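Local coordinates for protein acyl-coenzyme A oxidase acox-1.2 (PDB 5K3J) that catalyses the FAD-dependent first step of peroxisomal beta-oxidation, desaturating the side chains of CoA-linked ascaroside pheromones with a 5-carbon omega chain, at residues A[147-152]-A[199-204]; A[175-180]-A[253-258]. One frame throughout, in Å; residues are numbered along the deposited sequence.

Contact 1 of 2, residues A[147-152]-A[199-204]; sequences YAQTEL and LVVAEL. With FAD (flavin-adenine dinucleotide), chain C.
The ring of Y147, on the same sheet face as L199, turns an edge to the flavin: N3 of FAD lies in the ring plane, 4.0 Å from CD2, while O2 of FAD approaches obliquely. Helix 112-125 covers this side, T121 touching both Y147 and L199. The strands are parallel: A148 N donates to L199 O, and V201 N almost straight to A148 O (3.0 Å, 175°). The small CB of A148 suits the other face, where it meets CG2 of V200 at 4.1 Å. Past the strand, Q149 extends its chain across V201, CB touching CG2 at 3.8 Å, and also reaches the bound ascaroside-CoA. K185 ties both segments, donating to the carbonyls of Q149 and V201.

The chain then follows the pyrimidine edge of the flavin. Y147 O accepts from FAD N3 at 2.7 Å, and the N-H groups of Q149 and T150 together grip FAD O2. A threonine suits position 150 because T150 OG1 stands beside its own backbone N (chi1 -57°), from where it donates to FAD N1 over 2.9 Å. Such donors at N1 and O2 would probably stabilise negative charge on the reduced flavin. A strand end and following loop reading N1, O2 and N3 form the pyrimidine-edge part of the flavin site in the beta domain of acyl-CoA oxidases, as in the related dehydrogenases; the second subunit completes the site.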
loop_
_atom_site.group_PDB
_atom_site.type_symbol
_atom_site.label_atom_id
_atom_site.label_comp_id
_atom_site.label_asym_id
_atom_site.label_seq_id
_atom_site.Cartn_x
_atom_site.Cartn_y
_atom_site.Cartn_z
ATOM N N TYR A 147 9.782 -18.892 16.134
ATOM C CA TYR A 147 9.087 -18.275 17.262
ATOM C C TYR A 147 7.577 -18.511 17.128
ATOM O O TYR A 147 6.892 -17.782 16.412
ATOM C CB TYR A 147 9.419 -16.778 17.304
ATOM C CG TYR A 147 8.941 -15.999 18.515
ATOM C CD1 TYR A 147 9.710 -15.931 19.674
ATOM C CD2 TYR A 147 7.742 -15.296 18.487
ATOM C CE1 TYR A 147 9.285 -15.206 20.774
ATOM C CE2 TYR A 147 7.313 -14.572 19.588
ATOM C CZ TYR A 147 8.088 -14.530 20.723
ATOM O OH TYR A 147 7.653 -13.807 21.808
ATOM N N ALA A 148 7.067 -19.535 17.809
ATOM C CA ALA A 148 5.671 -19.943 17.660
ATOM C C ALA A 148 4.788 -19.384 18.774
ATOM O O ALA A 148 4.547 -20.046 19.782
ATOM C CB ALA A 148 5.570 -21.458 17.615
ATOM N N GLN A 149 4.299 -18.164 18.579
ATOM C CA GLN A 149 3.532 -17.470 19.608
ATOM C C GLN A 149 2.080 -17.252 19.195
ATOM O O GLN A 149 1.157 -17.767 19.835
ATOM C CB GLN A 149 4.189 -16.127 19.933
ATOM C CG GLN A 149 3.523 -15.341 21.051
ATOM C CD GLN A 149 4.339 -14.136 21.477
ATOM O OE1 GLN A 149 5.244 -14.248 22.304
ATOM N NE2 GLN A 149 4.024 -12.978 20.916
ATOM N N THR A 150 1.887 -16.477 18.130
ATOM C CA THR A 150 0.554 -16.121 17.659
ATOM C C THR A 150 -0.290 -17.346 17.337
ATOM O O THR A 150 0.181 -18.291 16.703
ATOM C CB THR A 150 0.631 -15.221 16.406
ATOM O OG1 THR A 150 1.392 -14.046 16.710
ATOM C CG2 THR A 150 -0.766 -14.806 15.933
ATOM N N GLU A 151 -1.535 -17.323 17.799
ATOM C CA GLU A 151 -2.496 -18.355 17.458
ATOM C C GLU A 151 -3.512 -17.837 16.439
ATOM O O GLU A 151 -3.555 -16.639 16.152
ATOM C CB GLU A 151 -3.196 -18.861 18.716
ATOM C CG GLU A 151 -2.244 -19.576 19.672
ATOM C CD GLU A 151 -2.854 -19.831 21.038
ATOM O OE1 GLU A 151 -3.894 -19.211 21.345
ATOM O OE2 GLU A 151 -2.294 -20.648 21.803
ATOM N N LEU A 152 -4.315 -18.744 15.883
ATOM C CA LEU A 152 -5.345 -18.384 14.906
ATOM C C LEU A 152 -6.329 -17.369 15.486
ATOM O O LEU A 152 -6.892 -16.547 14.760
ATOM C CB LEU A 152 -6.087 -19.638 14.435
ATOM C CG LEU A 152 -7.336 -19.448 13.576
ATOM C CD1 LEU A 152 -6.987 -18.716 12.294
ATOM C CD2 LEU A 152 -7.971 -20.792 13.274
ATOM N N LEU A 199 10.080 -22.816 19.285
ATOM C CA LEU A 199 9.893 -22.281 20.624
ATOM C C LEU A 199 8.426 -21.907 20.781
ATOM O O LEU A 199 7.993 -20.856 20.310
ATOM C CB LEU A 199 10.807 -21.079 20.872
ATOM C CG LEU A 199 12.242 -21.442 21.265
ATOM C CD1 LEU A 199 13.185 -20.256 21.129
ATOM C CD2 LEU A 199 12.249 -21.968 22.686
ATOM N N VAL A 200 7.666 -22.786 21.425
ATOM C CA VAL A 200 6.219 -22.638 21.527
ATOM C C VAL A 200 5.779 -21.931 22.799
ATOM O O VAL A 200 6.065 -22.384 23.909
ATOM C CB VAL A 200 5.525 -24.005 21.462
ATOM C CG1 VAL A 200 4.025 -23.853 21.670
ATOM C CG2 VAL A 200 5.817 -24.667 20.136
ATOM N N VAL A 201 5.073 -20.819 22.622
ATOM C CA VAL A 201 4.563 -20.038 23.740
ATOM C C VAL A 201 3.234 -20.602 24.222
ATOM O O VAL A 201 2.273 -20.695 23.456
ATOM C CB VAL A 201 4.375 -18.559 23.359
ATOM C CG1 VAL A 201 3.837 -17.773 24.542
ATOM C CG2 VAL A 201 5.688 -17.965 22.858
ATOM N N ALA A 202 3.180 -20.978 25.495
ATOM C CA ALA A 202 1.975 -21.593 26.042
ATOM C C ALA A 202 1.679 -21.117 27.457
ATOM O O ALA A 202 2.576 -20.709 28.189
ATOM C CB ALA A 202 2.097 -23.107 26.018
ATOM N N GLU A 203 0.408 -21.170 27.836
ATOM C CA GLU A 203 -0.008 -20.809 29.182
ATOM C C GLU A 203 0.446 -21.873 30.179
ATOM O O GLU A 203 0.147 -23.055 30.016
ATOM C CB GLU A 203 -1.524 -20.637 29.232
ATOM C CG GLU A 203 -2.056 -20.167 30.567
ATOM C CD GLU A 203 -1.740 -18.707 30.840
ATOM O OE1 GLU A 203 -1.595 -17.937 29.866
ATOM O OE2 GLU A 203 -1.631 -18.332 32.027
ATOM N N LEU A 204 1.170 -21.450 31.211
ATOM C CA LEU A 204 1.748 -22.387 32.172
ATOM C C LEU A 204 0.751 -22.769 33.262
ATOM O O LEU A 204 0.200 -21.909 33.948
ATOM C CB LEU A 204 3.010 -21.796 32.801
ATOM C CG LEU A 204 3.685 -22.656 33.868
ATOM C CD1 LEU A 204 3.945 -24.073 33.366
ATOM C CD2 LEU A 204 4.979 -22.004 34.340
HETATM P PA FAD C . -5.459 -8.262 15.921
HETATM O O1A FAD C . -5.397 -8.035 17.443
HETATM O O2A FAD C . -6.405 -9.388 15.601
HETATM O O5B FAD C . -5.970 -6.929 15.161
HETATM C C5B FAD C . -7.353 -6.826 14.780
HETATM C C4B FAD C . -7.811 -5.339 14.926
HETATM O O4B FAD C . -8.222 -5.130 16.152
HETATM C C3B FAD C . -6.614 -4.395 14.726
HETATM O O3B FAD C . -7.022 -3.261 14.140
HETATM C C2B FAD C . -6.130 -4.108 16.176
HETATM O O2B FAD C . -5.413 -2.797 16.235
HETATM C C1B FAD C . -7.230 -4.056 16.833
HETATM N N9A FAD C . -7.026 -4.384 18.215
HETATM C C8A FAD C . -6.695 -5.576 18.745
HETATM N N7A FAD C . -6.606 -5.425 20.088
HETATM C C5A FAD C . -6.885 -4.124 20.389
HETATM C C6A FAD C . -6.936 -3.430 21.596
HETATM N N6A FAD C . -6.726 -3.774 22.963
HETATM N N1A FAD C . -7.240 -2.130 21.605
HETATM C C2A FAD C . -7.502 -1.481 20.431
HETATM N N3A FAD C . -7.455 -2.154 19.250
HETATM C C4A FAD C . -7.143 -3.481 19.242
HETATM N N1 FAD C . 3.625 -14.537 15.005
HETATM C C2 FAD C . 4.584 -15.425 15.662
HETATM O O2 FAD C . 4.342 -15.892 16.758
HETATM N N3 FAD C . 5.850 -15.765 15.011
HETATM C C4 FAD C . 6.148 -15.227 13.740
HETATM O O4 FAD C . 7.227 -15.521 13.180
HETATM C C4X FAD C . 5.169 -14.323 13.065
HETATM N N5 FAD C . 5.469 -13.778 11.759
HETATM C C5X FAD C . 4.519 -12.890 11.097
HETATM C C6 FAD C . 4.819 -12.361 9.830
HETATM C C7 FAD C . 3.906 -11.506 9.183
HETATM C C7M FAD C . 4.466 -11.073 7.824
HETATM C C8 FAD C . 2.694 -11.174 9.796
HETATM C C8M FAD C . 1.652 -10.262 9.174
HETATM C C9 FAD C . 2.385 -11.701 11.066
HETATM C C9A FAD C . 3.293 -12.558 11.723
HETATM N N10 FAD C . 2.973 -13.111 13.061
HETATM C C10 FAD C . 3.916 -13.987 13.711
HETATM C "C1'" FAD C . 1.691 -12.776 13.737
HETATM C "C2'" FAD C . 1.768 -11.358 14.321
HETATM O "O2'" FAD C . 2.588 -11.359 15.438
HETATM C "C3'" FAD C . 0.398 -10.882 14.718
HETATM O "O3'" FAD C . -0.451 -10.977 13.609
HETATM C "C4'" FAD C . 0.478 -9.444 15.157
HETATM O "O4'" FAD C . 1.089 -9.385 16.429
HETATM C "C5'" FAD C . -0.916 -8.847 15.219
HETATM O "O5'" FAD C . -1.729 -9.631 16.098
HETATM P P FAD C . -3.221 -9.976 15.627
HETATM O O1P FAD C . -3.133 -10.786 14.327
HETATM O O2P FAD C . -3.936 -10.756 16.686
HETATM O O3P FAD C . -3.996 -8.619 15.369
#

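Contact 2 of 2, residues A[175-180]-A[253-258]; sequences VLHTPT and LNNLRV
V175 lies against R257 and N255 where strands 173-177 and 256-259 run antiparallel in the beta domain of the oxidase fold. Its CG2 sits over the centre of one face of the R257 guanidinium, 3.7 Å from CZ. R257 NH1 also makes salt bridges with E173 and D168, so the flat face, where no N-H points, takes the methyl while the rim meets the carboxylates. CG1 of V175 meets OD1 of N255.

L176 forms the hydrogen-bonded pair with L256: its N donates to L256 O at 2.8 Å and 171°, and its O receives L256 N. The leucine side chain points into the interior and crosses that of V258 at about a right angle, CD2 and CD1 meeting V258 CG2, while F216 and V218 of strand 210-219 add cover.

At H177 the regular pairing breaks. N255 takes a left-handed helical conformation, which asparagine tolerates well, and its N-H turns to the imidazole: ND1 accepts it at 3.0 Å. With CG anti to the backbone N (chi1 -163°), the ring reaches over the turn, and the N255 amide makes an offset stack over one face, the planes 16° apart and OD1 displaced toward the rim. OD1 of N254 stands at the ring edge and takes a bond from N255 ND2, steadying that amide. A leucine in place of H177 would probably leave the N255 N-H without its acceptor and the N255 amide without a flat surface to stack on.

T178 resumes the pairing with L253 instead of N254, a shift of one residue. Its N donates to L253 O at 2.7 Å, and its hydroxyl stands in for a backbone carbonyl: OG1 accepts from L253 N at 2.9 Å.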
loop_
_atom_site.group_PDB
_atom_site.type_symbol
_atom_site.label_atom_id
_atom_site.label_comp_id
_atom_site.label_asym_id
_atom_site.label_seq_id
_atom_site.Cartn_x
_atom_site.Cartn_y
_atom_site.Cartn_z
ATOM N N VAL A 175 2.753 -31.294 29.517
ATOM C CA VAL A 175 1.833 -31.700 28.467
ATOM C C VAL A 175 1.370 -30.444 27.726
ATOM O O VAL A 175 0.734 -29.564 28.308
ATOM C CB VAL A 175 0.631 -32.477 29.032
ATOM C CG1 VAL A 175 -0.334 -32.843 27.930
ATOM C CG2 VAL A 175 1.111 -33.737 29.753
ATOM N N LEU A 176 1.715 -30.354 26.446
ATOM C CA LEU A 176 1.389 -29.186 25.635
ATOM C C LEU A 176 0.201 -29.505 24.747
ATOM O O LEU A 176 0.261 -30.441 23.954
ATOM C CB LEU A 176 2.593 -28.762 24.786
ATOM C CG LEU A 176 3.662 -27.844 25.383
ATOM C CD1 LEU A 176 3.955 -28.196 26.827
ATOM C CD2 LEU A 176 4.919 -27.964 24.550
ATOM N N HIS A 177 -0.879 -28.738 24.873
ATOM C CA HIS A 177 -2.091 -29.054 24.122
ATOM C C HIS A 177 -2.688 -27.891 23.333
ATOM O O HIS A 177 -2.745 -26.754 23.806
ATOM C CB HIS A 177 -3.161 -29.615 25.061
ATOM C CG HIS A 177 -4.252 -30.337 24.346
ATOM N ND1 HIS A 177 -3.998 -31.344 23.440
ATOM C CD2 HIS A 177 -5.596 -30.185 24.377
ATOM C CE1 HIS A 177 -5.140 -31.789 22.952
ATOM N NE2 HIS A 177 -6.126 -31.103 23.503
ATOM N N THR A 178 -3.126 -28.207 22.118
ATOM C CA THR A 178 -3.940 -27.314 21.313
ATOM C C THR A 178 -5.391 -27.804 21.357
ATOM O O THR A 178 -5.775 -28.686 20.586
ATOM C CB THR A 178 -3.441 -27.257 19.860
ATOM O OG1 THR A 178 -2.049 -26.914 19.842
ATOM C CG2 THR A 178 -4.224 -26.231 19.072
ATOM N N PRO A 179 -6.196 -27.248 22.276
ATOM C CA PRO A 179 -7.571 -27.716 22.490
ATOM C C PRO A 179 -8.514 -27.362 21.352
ATOM O O PRO A 179 -9.284 -28.215 20.919
ATOM C CB PRO A 179 -7.987 -26.995 23.769
ATOM C CG PRO A 179 -7.168 -25.759 23.780
ATOM C CD PRO A 179 -5.839 -26.156 23.196
ATOM N N THR A 180 -8.454 -26.123 20.879
ATOM C CA THR A 180 -9.383 -25.667 19.860
ATOM C C THR A 180 -8.663 -25.389 18.551
ATOM O O THR A 180 -7.432 -25.380 18.496
ATOM C CB THR A 180 -10.136 -24.404 20.321
ATOM O OG1 THR A 180 -9.198 -23.409 20.747
ATOM C CG2 THR A 180 -11.060 -24.734 21.480
ATOM N N LEU A 253 -0.951 -29.267 18.484
ATOM C CA LEU A 253 -0.346 -30.154 19.470
ATOM C C LEU A 253 -1.410 -30.962 20.209
ATOM O O LEU A 253 -2.354 -30.397 20.758
ATOM C CB LEU A 253 0.499 -29.349 20.462
ATOM C CG LEU A 253 1.747 -28.686 19.873
ATOM C CD1 LEU A 253 2.284 -27.594 20.786
ATOM C CD2 LEU A 253 2.821 -29.727 19.600
ATOM N N ASN A 254 -1.254 -32.284 20.211
ATOM C CA ASN A 254 -2.192 -33.177 20.889
ATOM C C ASN A 254 -1.549 -33.857 22.096
ATOM O O ASN A 254 -0.990 -34.948 21.973
ATOM C CB ASN A 254 -2.720 -34.230 19.915
ATOM C CG ASN A 254 -3.662 -35.226 20.574
ATOM O OD1 ASN A 254 -4.194 -34.980 21.655
ATOM N ND2 ASN A 254 -3.872 -36.362 19.915
ATOM N N ASN A 255 -1.649 -33.207 23.253
ATOM C CA ASN A 255 -1.047 -33.684 24.497
ATOM C C ASN A 255 0.413 -34.088 24.307
ATOM O O ASN A 255 0.837 -35.156 24.744
ATOM C CB ASN A 255 -1.853 -34.850 25.072
ATOM C CG ASN A 255 -3.272 -34.452 25.448
ATOM O OD1 ASN A 255 -3.497 -33.786 26.461
ATOM N ND2 ASN A 255 -4.238 -34.855 24.628
ATOM N N LEU A 256 1.167 -33.221 23.639
ATOM C CA LEU A 256 2.579 -33.451 23.348
ATOM C C LEU A 256 3.406 -33.317 24.625
ATOM O O LEU A 256 3.322 -32.306 25.320
ATOM C CB LEU A 256 3.049 -32.460 22.276
ATOM C CG LEU A 256 4.334 -32.678 21.476
ATOM C CD1 LEU A 256 5.571 -32.357 22.297
ATOM C CD2 LEU A 256 4.392 -34.096 20.953
ATOM N N ARG A 257 4.199 -34.339 24.931
ATOM C CA ARG A 257 4.978 -34.338 26.163
ATOM C C ARG A 257 6.437 -33.985 25.930
ATOM O O ARG A 257 7.124 -34.615 25.128
ATOM C CB ARG A 257 4.879 -35.697 26.866
ATOM C CG ARG A 257 3.545 -35.935 27.547
ATOM C CD ARG A 257 3.490 -37.297 28.223
ATOM N NE ARG A 257 2.190 -37.548 28.844
ATOM C CZ ARG A 257 1.909 -37.313 30.123
ATOM N NH1 ARG A 257 2.840 -36.819 30.933
ATOM N NH2 ARG A 257 0.696 -37.573 30.596
ATOM N N VAL A 258 6.892 -32.959 26.640
ATOM C CA VAL A 258 8.291 -32.567 26.628
ATOM C C VAL A 258 8.820 -32.534 28.058
ATOM O O VAL A 258 8.071 -32.240 28.991
ATOM C CB VAL A 258 8.497 -31.187 25.955
ATOM C CG1 VAL A 258 8.161 -31.263 24.478
ATOM C CG2 VAL A 258 7.665 -30.110 26.648
#

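Contacts 1 and 2 lie with centres 12 Å apart in the beta domain; both reach one mixed sheet, and contact 2 also takes in L253, the end of strand 248-253 of a neighbouring three-stranded sheet. Strand 197-205 of contact 1 pairs with 164-168, which pairs in turn with 173-177 of contact 2; the joins to 147-148 and 256-259 therefore lie at opposite ends of this run. Along the chain the segments alternate: 147-152, 175-180, 199-204, 253-258. They touch where V200 CG1 packs on L253 CD1 (4.2 Å). Contact 1 reaches the flavin, whereas the L253 side chain is about 13 Å from FAD, so contact 2 lies farther out and takes no direct part in holding the cofactor.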